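Local structure of 5-formyl-3-hydroxy-2-methylpyridine 4-carboxylate 5-dehydrogenase (Mesorhizobium japonicum MAFF 303099, 4OM8) at residues Asn4-Gly9 / Asp75-Ala80; Ala80-Glu85 / Ile110-Thr115. The protein oxidises 5-formyl-3-hydroxy-2-methylpyridine-4-carboxylate with NAD+ in vitamin B6 degradation, and can also reduce the same aldehyde with NADH to 4-pyridoxate. All blocks are in the same frame, centred on the assembly; numbering follows the deposited sequence.

Contact 1 of 2, residues Asn4-Gly9 / Asp75-Ala80; sequences NIAIIG and DAVSGA. With NAD (nicotinamide-adenine-dinucleotide), chain C.
In the Rossmann-type NAD-binding domain, strand 4-8 packs one face, through A6 and I8, on the end of helix 73-77 and the turn that follows it. A6 sits at the middle of this face: its CB lies 3.4 Å from A76 O and 4.0 Å from V77 CG1, close enough that a larger side chain would probably clash with the helix backbone. The same CB meets A80 CB at 4.2 Å, so one alanine touches both the helix and the far end of the turn. That turn is a type II beta turn from V77 to A80, closed by the backbone bond A80 N to V77 O (3.0 Å); G79 takes its positive phi of 69°, a value that favours glycine. On the strand side, N4 O lies 3.7 Å from A80 CA. Farther along, I8 and V77 cross at about a right angle. The two branches of I8 divide the work: CG1, anti to the carbonyl carbon (chi1 -49°), carries CD1 to within 4.0 Å of V77 CG1, while CG2 turns to the cofactor and approaches C2A of the NAD adenine at 3.5 Å.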
loop_
_atom_site.group_PDB
_atom_site.type_symbol
_atom_site.label_atom_id
_atom_site.label_comp_id
_atom_site.label_asym_id
_atom_site.label_seq_id
_atom_site.Cartn_x
_atom_site.Cartn_y
_atom_site.Cartn_z
ATOM N N ASN A 4 -26.779 -22.177 3.152
ATOM C CA ASN A 4 -26.406 -22.571 4.502
ATOM C C ASN A 4 -24.906 -22.748 4.601
ATOM O O ASN A 4 -24.314 -23.527 3.862
ATOM C CB ASN A 4 -27.132 -23.860 4.895
ATOM C CG ASN A 4 -28.637 -23.744 4.728
ATOM O OD1 ASN A 4 -29.231 -22.721 5.067
ATOM N ND2 ASN A 4 -29.255 -24.789 4.195
ATOM N N ILE A 5 -24.294 -21.994 5.506
ATOM C CA ILE A 5 -22.851 -21.995 5.648
ATOM C C ILE A 5 -22.463 -22.468 7.042
ATOM O O ILE A 5 -23.080 -22.080 8.038
ATOM C CB ILE A 5 -22.280 -20.593 5.387
ATOM C CG1 ILE A 5 -22.633 -20.165 3.956
ATOM C CG2 ILE A 5 -20.759 -20.579 5.637
ATOM C CD1 ILE A 5 -22.174 -18.762 3.582
ATOM N N ALA A 6 -21.458 -23.332 7.104
ATOM C CA ALA A 6 -20.826 -23.690 8.367
ATOM C C ALA A 6 -19.419 -23.119 8.365
ATOM O O ALA A 6 -18.721 -23.208 7.359
ATOM C CB ALA A 6 -20.783 -25.205 8.565
ATOM N N ILE A 7 -19.016 -22.543 9.490
ATOM C CA ILE A 7 -17.638 -22.121 9.709
ATOM C C ILE A 7 -17.006 -22.981 10.801
ATOM O O ILE A 7 -17.569 -23.133 11.894
ATOM C CB ILE A 7 -17.552 -20.623 10.087
ATOM C CG1 ILE A 7 -18.080 -19.771 8.930
ATOM C CG2 ILE A 7 -16.113 -20.245 10.423
ATOM C CD1 ILE A 7 -18.319 -18.322 9.262
ATOM N N ILE A 8 -15.842 -23.554 10.486
ATOM C CA ILE A 8 -15.085 -24.368 11.439
ATOM C C ILE A 8 -13.842 -23.610 11.878
ATOM O O ILE A 8 -12.884 -23.458 11.107
ATOM C CB ILE A 8 -14.675 -25.716 10.824
ATOM C CG1 ILE A 8 -15.882 -26.395 10.168
ATOM C CG2 ILE A 8 -13.974 -26.597 11.862
ATOM C CD1 ILE A 8 -17.081 -26.616 11.099
ATOM N N GLY A 9 -13.878 -23.094 13.104
ATOM C CA GLY A 9 -12.760 -22.333 13.650
ATOM C C GLY A 9 -13.182 -20.900 13.851
ATOM O O GLY A 9 -13.544 -20.208 12.889
ATOM N N ASP A 75 -23.854 -30.814 14.300
ATOM C CA ASP A 75 -24.859 -29.767 14.310
ATOM C C ASP A 75 -24.438 -28.658 13.330
ATOM O O ASP A 75 -25.198 -28.274 12.443
ATOM C CB ASP A 75 -25.026 -29.255 15.743
ATOM C CG ASP A 75 -25.942 -28.061 15.859
ATOM O OD1 ASP A 75 -26.714 -27.783 14.928
ATOM O OD2 ASP A 75 -25.900 -27.409 16.926
ATOM N N ALA A 76 -23.198 -28.193 13.454
ATOM C CA ALA A 76 -22.734 -27.095 12.612
ATOM C C ALA A 76 -22.809 -27.383 11.120
ATOM O O ALA A 76 -23.280 -26.546 10.354
ATOM C CB ALA A 76 -21.302 -26.717 12.982
ATOM N N VAL A 77 -22.338 -28.550 10.685
ATOM C CA VAL A 77 -22.259 -28.766 9.236
ATOM C C VAL A 77 -23.515 -29.402 8.647
ATOM O O VAL A 77 -23.588 -29.593 7.435
ATOM C CB VAL A 77 -21.018 -29.627 8.834
ATOM C CG1 VAL A 77 -19.736 -28.996 9.370
ATOM C CG2 VAL A 77 -21.142 -31.082 9.295
ATOM N N SER A 78 -24.503 -29.703 9.486
ATOM C CA SER A 78 -25.737 -30.331 9.004
ATOM C C SER A 78 -26.399 -29.486 7.919
ATOM O O SER A 78 -26.698 -28.312 8.130
ATOM C CB SER A 78 -26.711 -30.556 10.170
ATOM O OG SER A 78 -27.889 -31.211 9.721
ATOM N N GLY A 79 -26.601 -30.079 6.743
ATOM C CA GLY A 79 -27.257 -29.389 5.646
ATOM C C GLY A 79 -26.450 -28.247 5.047
ATOM O O GLY A 79 -26.988 -27.434 4.294
ATOM N N ALA A 80 -25.165 -28.185 5.362
ATOM C CA ALA A 80 -24.350 -27.089 4.833
ATOM C C ALA A 80 -24.199 -27.195 3.320
ATOM O O ALA A 80 -24.001 -28.297 2.775
ATOM C CB ALA A 80 -22.984 -27.074 5.495
HETATM P PA NAD C . -6.589 -18.547 15.185
HETATM O O1A NAD C . -5.423 -19.320 15.777
HETATM O O2A NAD C . -6.921 -17.151 15.689
HETATM O O5B NAD C . -7.906 -19.458 15.343
HETATM C C5B NAD C . -7.901 -20.859 15.063
HETATM C C4B NAD C . -9.118 -21.468 15.742
HETATM O O4B NAD C . -9.282 -22.818 15.303
HETATM C C3B NAD C . -8.947 -21.497 17.261
HETATM O O3B NAD C . -10.045 -20.829 17.896
HETATM C C2B NAD C . -8.910 -22.984 17.593
HETATM O O2B NAD C . -9.477 -23.325 18.867
HETATM C C1B NAD C . -9.711 -23.571 16.448
HETATM N N9A NAD C . -9.499 -25.003 16.177
HETATM C C8A NAD C . -8.363 -25.712 16.295
HETATM N N7A NAD C . -8.565 -27.002 15.925
HETATM C C5A NAD C . -9.851 -27.124 15.556
HETATM C C6A NAD C . -10.724 -28.204 15.064
HETATM N N6A NAD C . -10.253 -29.461 14.876
HETATM N N1A NAD C . -12.014 -27.897 14.806
HETATM C C2A NAD C . -12.504 -26.658 14.989
HETATM N N3A NAD C . -11.766 -25.630 15.435
HETATM C C4A NAD C . -10.460 -25.805 15.732
HETATM O O3 NAD C . -6.395 -18.587 13.584
HETATM P PN NAD C . -6.852 -17.460 12.530
HETATM O O1N NAD C . -5.871 -16.303 12.571
HETATM O O2N NAD C . -8.330 -17.159 12.636
HETATM O O5D NAD C . -6.608 -18.226 11.143
HETATM C C5D NAD C . -7.368 -19.384 10.776
HETATM C C4D NAD C . -6.992 -19.747 9.344
HETATM O O4D NAD C . -7.204 -18.592 8.537
HETATM C C3D NAD C . -5.521 -20.098 9.194
HETATM O O3D NAD C . -5.418 -21.025 8.110
HETATM C C2D NAD C . -4.871 -18.795 8.770
HETATM O O2D NAD C . -3.705 -19.008 7.968
HETATM C C1D NAD C . -5.974 -18.162 7.940
HETATM N N1N NAD C . -5.942 -16.692 7.878
HETATM C C2N NAD C . -5.500 -15.931 8.900
HETATM C C3N NAD C . -5.515 -14.538 8.789
HETATM C C7N NAD C . -5.002 -13.630 9.875
HETATM O O7N NAD C . -5.010 -13.961 11.051
HETATM N N7N NAD C . -4.515 -12.450 9.493
HETATM C C4N NAD C . -5.992 -13.945 7.625
HETATM C C5N NAD C . -6.452 -14.756 6.598
HETATM C C6N NAD C . -6.423 -16.134 6.758
#

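Contact 2 of 2, residues Ala80-Glu85 / Ile110-Thr115; sequences ADLVIE and IVASDT. With NAD (nicotinamide-adenine-dinucleotide), chain C.
E85 and S113 meet through their side chains at the C-terminal ends of two parallel strands, where S113 OG donates to E85 OE1 at 2.7 Å. The hydroxyl reaches the syn side of OE1, 28° out of the carboxylate plane. E85 gets there by a bend in its chain at chi2 (-88°), which folds the carboxylate over the neighbouring strand. S113 OG also accepts from T115 N at 3.0 Å, forming an ST turn, and with two bonds its rotation is probably fixed. Putting an alanine in place of S113 removes the hydroxyl, and E85 OE1 would probably lose this donor and T115 N its acceptor, leaving the turn beside the nicotinamide ribose less firmly held. On the other face, L82 CD1 rests against I110 CG2 (3.8 Å) and A112 CB (4.0 Å). Between the strands, backbone bonds alternate from I110 N to D81 O through D114 N to E85 O; the shortest, E85 N to A112 O, is 2.7 Å. In the next shell, Y98 bonds to E85 OE1, and K94, which binds NAD, forms a salt bridge with OE2. D114 OD1 is held by W138 N, while D114 O lies 3.2 Å from NAD C6N. Strands 82-85 and 110-113, 20° from parallel and joined through helix 91-102, form a beta-alpha-beta unit of the Rossmann fold, and their C-terminal ends border the nicotinamide half of the cofactor.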
loop_
_atom_site.group_PDB
_atom_site.type_symbol
_atom_site.label_atom_id
_atom_site.label_comp_id
_atom_site.label_asym_id
_atom_site.label_seq_id
_atom_site.Cartn_x
_atom_site.Cartn_y
_atom_site.Cartn_z
ATOM N N ALA A 80 -25.165 -28.185 5.362
ATOM C CA ALA A 80 -24.350 -27.089 4.833
ATOM C C ALA A 80 -24.199 -27.195 3.320
ATOM O O ALA A 80 -24.001 -28.297 2.775
ATOM C CB ALA A 80 -22.984 -27.074 5.495
ATOM N N ASP A 81 -24.292 -26.043 2.657
ATOM C CA ASP A 81 -23.984 -25.927 1.233
ATOM C C ASP A 81 -22.535 -25.532 1.025
ATOM O O ASP A 81 -21.961 -25.780 -0.036
ATOM C CB ASP A 81 -24.892 -24.899 0.572
ATOM C CG ASP A 81 -26.352 -25.225 0.751
ATOM O OD1 ASP A 81 -26.726 -26.399 0.523
ATOM O OD2 ASP A 81 -27.118 -24.318 1.123
ATOM N N LEU A 82 -21.969 -24.886 2.045
ATOM C CA LEU A 82 -20.584 -24.431 2.043
ATOM C C LEU A 82 -20.062 -24.593 3.451
ATOM O O LEU A 82 -20.716 -24.146 4.399
ATOM C CB LEU A 82 -20.476 -22.970 1.586
ATOM C CG LEU A 82 -19.144 -22.248 1.833
ATOM C CD1 LEU A 82 -18.041 -22.844 0.977
ATOM C CD2 LEU A 82 -19.270 -20.744 1.563
ATOM N N VAL A 83 -18.926 -25.276 3.591
ATOM C CA VAL A 83 -18.201 -25.302 4.855
ATOM C C VAL A 83 -16.917 -24.530 4.650
ATOM O O VAL A 83 -16.141 -24.844 3.751
ATOM C CB VAL A 83 -17.873 -26.724 5.333
ATOM C CG1 VAL A 83 -17.092 -26.681 6.656
ATOM C CG2 VAL A 83 -19.145 -27.566 5.462
ATOM N N ILE A 84 -16.704 -23.513 5.471
ATOM C CA ILE A 84 -15.463 -22.756 5.440
ATOM C C ILE A 84 -14.596 -23.252 6.582
ATOM O O ILE A 84 -14.920 -23.044 7.760
ATOM C CB ILE A 84 -15.705 -21.244 5.570
ATOM C CG1 ILE A 84 -16.588 -20.749 4.419
ATOM C CG2 ILE A 84 -14.371 -20.487 5.594
ATOM C CD1 ILE A 84 -17.008 -19.312 4.575
ATOM N N GLU A 85 -13.521 -23.945 6.231
ATOM C CA GLU A 85 -12.562 -24.405 7.221
ATOM C C GLU A 85 -11.623 -23.253 7.554
ATOM O O GLU A 85 -11.016 -22.633 6.654
ATOM C CB GLU A 85 -11.791 -25.623 6.707
ATOM C CG GLU A 85 -10.587 -25.982 7.566
ATOM C CD GLU A 85 -9.347 -25.242 7.130
ATOM O OE1 GLU A 85 -8.973 -25.379 5.948
ATOM O OE2 GLU A 85 -8.751 -24.527 7.957
ATOM N N ILE A 110 -19.646 -27.397 -1.076
ATOM C CA ILE A 110 -18.327 -26.829 -1.304
ATOM C C ILE A 110 -17.599 -26.722 0.034
ATOM O O ILE A 110 -18.181 -26.333 1.048
ATOM C CB ILE A 110 -18.414 -25.466 -2.017
ATOM C CG1 ILE A 110 -18.959 -25.686 -3.429
ATOM C CG2 ILE A 110 -17.043 -24.787 -2.074
ATOM C CD1 ILE A 110 -19.248 -24.432 -4.197
ATOM N N VAL A 111 -16.332 -27.115 0.039
ATOM C CA VAL A 111 -15.491 -26.948 1.211
ATOM C C VAL A 111 -14.381 -25.963 0.876
ATOM O O VAL A 111 -13.551 -26.226 0.013
ATOM C CB VAL A 111 -14.895 -28.278 1.676
ATOM C CG1 VAL A 111 -14.043 -28.066 2.913
ATOM C CG2 VAL A 111 -16.030 -29.257 1.988
ATOM N N ALA A 112 -14.393 -24.810 1.540
ATOM C CA ALA A 112 -13.403 -23.775 1.295
ATOM C C ALA A 112 -12.444 -23.682 2.458
ATOM O O ALA A 112 -12.858 -23.836 3.601
ATOM C CB ALA A 112 -14.089 -22.434 1.085
ATOM N N SER A 113 -11.168 -23.452 2.177
ATOM C CA SER A 113 -10.205 -23.168 3.233
ATOM C C SER A 113 -9.831 -21.700 3.243
ATOM O O SER A 113 -9.608 -21.109 2.185
ATOM C CB SER A 113 -8.935 -23.997 3.058
ATOM O OG SER A 113 -8.005 -23.689 4.093
ATOM N N ASP A 114 -9.711 -21.142 4.450
ATOM C CA ASP A 114 -9.218 -19.781 4.656
ATOM C C ASP A 114 -7.687 -19.738 4.725
ATOM O O ASP A 114 -7.121 -18.683 5.016
ATOM C CB ASP A 114 -9.826 -19.210 5.948
ATOM C CG ASP A 114 -9.696 -17.693 6.071
ATOM O OD1 ASP A 114 -9.631 -16.991 5.052
ATOM O OD2 ASP A 114 -9.740 -17.210 7.222
ATOM N N THR A 115 -7.019 -20.858 4.434
ATOM C CA THR A 115 -5.560 -20.929 4.551
ATOM C C THR A 115 -4.851 -19.793 3.809
ATOM O O THR A 115 -5.268 -19.370 2.732
ATOM C CB THR A 115 -5.008 -22.271 4.031
ATOM O OG1 THR A 115 -3.590 -22.325 4.281
ATOM C CG2 THR A 115 -5.258 -22.419 2.528
HETATM P PA NAD C . -6.589 -18.547 15.185
HETATM O O1A NAD C . -5.423 -19.320 15.777
HETATM O O2A NAD C . -6.921 -17.151 15.689
HETATM O O5B NAD C . -7.906 -19.458 15.343
HETATM C C5B NAD C . -7.901 -20.859 15.063
HETATM C C4B NAD C . -9.118 -21.468 15.742
HETATM O O4B NAD C . -9.282 -22.818 15.303
HETATM C C3B NAD C . -8.947 -21.497 17.261
HETATM O O3B NAD C . -10.045 -20.829 17.896
HETATM C C2B NAD C . -8.910 -22.984 17.593
HETATM O O2B NAD C . -9.477 -23.325 18.867
HETATM C C1B NAD C . -9.711 -23.571 16.448
HETATM N N9A NAD C . -9.499 -25.003 16.177
HETATM C C8A NAD C . -8.363 -25.712 16.295
HETATM N N7A NAD C . -8.565 -27.002 15.925
HETATM C C5A NAD C . -9.851 -27.124 15.556
HETATM C C6A NAD C . -10.724 -28.204 15.064
HETATM N N6A NAD C . -10.253 -29.461 14.876
HETATM N N1A NAD C . -12.014 -27.897 14.806
HETATM C C2A NAD C . -12.504 -26.658 14.989
HETATM N N3A NAD C . -11.766 -25.630 15.435
HETATM C C4A NAD C . -10.460 -25.805 15.732
HETATM O O3 NAD C . -6.395 -18.587 13.584
HETATM P PN NAD C . -6.852 -17.460 12.530
HETATM O O1N NAD C . -5.871 -16.303 12.571
HETATM O O2N NAD C . -8.330 -17.159 12.636
HETATM O O5D NAD C . -6.608 -18.226 11.143
HETATM C C5D NAD C . -7.368 -19.384 10.776
HETATM C C4D NAD C . -6.992 -19.747 9.344
HETATM O O4D NAD C . -7.204 -18.592 8.537
HETATM C C3D NAD C . -5.521 -20.098 9.194
HETATM O O3D NAD C . -5.418 -21.025 8.110
HETATM C C2D NAD C . -4.871 -18.795 8.770
HETATM O O2D NAD C . -3.705 -19.008 7.968
HETATM C C1D NAD C . -5.974 -18.162 7.940
HETATM N N1N NAD C . -5.942 -16.692 7.878
HETATM C C2N NAD C . -5.500 -15.931 8.900
HETATM C C3N NAD C . -5.515 -14.538 8.789
HETATM C C7N NAD C . -5.002 -13.630 9.875
HETATM O O7N NAD C . -5.010 -13.961 11.051
HETATM N N7N NAD C . -4.515 -12.450 9.493
HETATM C C4N NAD C . -5.992 -13.945 7.625
HETATM C C5N NAD C . -6.452 -14.756 6.598
HETATM C C6N NAD C . -6.423 -16.134 6.758
#

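From the N terminus, strand 4-8 runs first, and contact 1 closes a long excursion of 65 residues when 75-80 returns to its side. A80 lies in both ranges but touches only in contact 1; the chain then passes through D81 into strand 82-85, whose shorter excursion through helix 91-102 is closed by contact 2. The loops are therefore in series, neither nested nor crossed. Strand 4-8 adjoins strand 82-85 in the sheet, as A6 O to I84 N and N4 O to D81 N (each 2.8 Å, probable hydrogen bonds) indicate. Contact 1 thus ties a helix to the sheet, contact 2 extends it by one strand, and segments 4-9 and 110-115 both end at the NAD site.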